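Local coordinates for putative N-acetylmuramoyl-L-alanine amidase,autolysin cwp6 (Peptoclostridium difficile, PDB 5J72), which probably cleaves peptidoglycan as a zinc-dependent N-acetylmuramoyl-L-alanine amidase and carries CWB2 modules that hold it in the cell wall, at residues A[420-423]-A[424-428]. Numbering follows the deposited sequence.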
loop_
_atom_site.group_PDB
_atom_site.type_symbol
_atom_site.label_atom_id
_atom_site.label_comp_id
_atom_site.label_asym_id
_atom_site.label_seq_id
_atom_site.Cartn_x
_atom_site.Cartn_y
_atom_site.Cartn_z
ATOM N N ASP A 420 10.326 7.607 -9.910
ATOM C CA ASP A 420 10.569 7.175 -11.270
ATOM C C ASP A 420 11.134 5.721 -11.277
ATOM O O ASP A 420 11.900 5.356 -10.383
ATOM C CB ASP A 420 11.624 8.099 -11.882
ATOM C CG ASP A 420 11.766 7.808 -13.352
ATOM O OD1 ASP A 420 12.869 7.427 -13.768
ATOM O OD2 ASP A 420 10.753 7.947 -14.086
ATOM N N GLY A 421 10.764 4.915 -12.259
ATOM C CA GLY A 421 11.321 3.566 -12.338
ATOM C C GLY A 421 10.278 2.484 -12.470
ATOM O O GLY A 421 10.595 1.414 -12.979
ATOM N N MET A 422 9.051 2.727 -11.989
ATOM C CA MET A 422 8.016 1.739 -12.118
ATOM C C MET A 422 7.599 1.673 -13.599
ATOM O O MET A 422 7.445 2.721 -14.227
ATOM C CB MET A 422 6.801 2.092 -11.239
ATOM C CG MET A 422 5.722 0.997 -11.285
ATOM S SD MET A 422 4.562 1.143 -9.906
ATOM C CE MET A 422 5.630 0.857 -8.574
ATOM N N LYS A 423 7.415 0.468 -14.163
ATOM C CA LYS A 423 7.051 0.368 -15.585
ATOM C C LYS A 423 5.692 0.927 -15.872
ATOM O O LYS A 423 4.796 0.820 -15.046
ATOM C CB LYS A 423 7.036 -1.110 -16.048
ATOM C CG LYS A 423 8.342 -1.831 -15.789
ATOM C CD LYS A 423 9.523 -1.034 -16.249
ATOM C CE LYS A 423 10.160 -1.677 -17.446
ATOM N NZ LYS A 423 11.565 -2.050 -17.143
ATOM N N ASP A 424 5.508 1.504 -17.077
ATOM C CA ASP A 424 4.220 2.075 -17.464
ATOM C C ASP A 424 3.180 1.070 -17.360
ATOM O O ASP A 424 2.035 1.307 -16.998
ATOM C CB ASP A 424 4.266 2.557 -18.950
ATOM C CG ASP A 424 5.103 3.808 -19.186
ATOM O OD1 ASP A 424 5.478 4.467 -18.198
ATOM O OD2 ASP A 424 5.385 4.119 -20.358
ATOM N N SER A 425 3.585 -0.127 -17.743
ATOM C CA SER A 425 2.766 -1.318 -17.749
ATOM C C SER A 425 2.107 -1.573 -16.347
ATOM O O SER A 425 0.916 -1.850 -16.221
ATOM C CB SER A 425 3.699 -2.483 -18.110
ATOM O OG SER A 425 3.043 -3.716 -17.977
ATOM N N VAL A 426 2.921 -1.488 -15.318
ATOM C CA VAL A 426 2.496 -1.726 -13.929
ATOM C C VAL A 426 1.569 -0.628 -13.381
ATOM O O VAL A 426 0.492 -0.941 -12.872
ATOM C CB VAL A 426 3.824 -1.813 -13.136
ATOM C CG1 VAL A 426 3.542 -2.005 -11.636
ATOM C CG2 VAL A 426 4.677 -2.971 -13.706
ATOM N N ILE A 427 1.993 0.641 -13.512
ATOM C CA ILE A 427 1.142 1.725 -12.982
ATOM C C ILE A 427 -0.211 1.757 -13.774
ATOM O O ILE A 427 -1.298 1.919 -13.183
ATOM C CB ILE A 427 1.945 3.078 -13.021
ATOM C CG1 ILE A 427 1.127 4.183 -12.273
ATOM C CG2 ILE A 427 2.260 3.511 -14.460
ATOM C CD1 ILE A 427 1.101 3.876 -10.705
ATOM N N ASN A 428 -0.159 1.525 -15.094
ATOM C CA ASN A 428 -1.401 1.543 -15.870
ATOM C C ASN A 428 -2.300 0.414 -15.505
ATOM O O ASN A 428 -3.513 0.564 -15.513
ATOM C CB ASN A 428 -1.112 1.495 -17.408
ATOM C CG ASN A 428 -2.434 1.345 -18.152
ATOM O OD1 ASN A 428 -2.785 0.232 -18.591
ATOM N ND2 ASN A 428 -3.284 2.384 -18.230
HETATM O O HOH W 1 6.042 4.712 -15.544
#
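Met422 lays its side chain across that of Val426 at about a right angle, where the chain turns into the first turn of helix 424-433. CG of Met422 meets CG1 of Val426 at 3.7 Å, and SD of Met422 reaches the same methyl at 3.7 Å. Met422 has CG anti to its own N (chi1 -176°) and stays extended through chi2, which carries the sulfur past the valine before the chain bends at chi3; Ile427 CD1 is a looser neighbour of SD. The other valine methyl, CG2, packs at 3.8 Å on CB of Lys423, whose repeatedly bent chain leads its amine away from the helix. Lys423 occupies the N-cap position, and its carbonyl starts the helical bonding: Ile427 N gives a nearly straight i to i+4 bond to Lys423 O (3.2 Å, 167°), while the bond from Val426 N to that oxygen is weak and bent (124°). This is the loop that leads from strand 411-418 into helix 424-433, within the third CWB2 module, the cell wall-anchoring unit. On the far side of Lys423 O from Val426, a water bridges Met422 O (2.8 Å) and Asp424 OD1 (2.7 Å), tying the carboxylate of the first helical residue back to the loop. Asp424 O in turn accepts the amide of Asn428, carrying the helical pattern on. Gly421 precedes the buried methionine with a positive phi, a backbone shape that glycine takes readily. Met422 and Ile427 both pack on Val368 of strand 362-370, and Met422 and Val426 touch Thr394 of strand 391-394; at the far end of the loop Asp420 forms a salt bridge with Lys134.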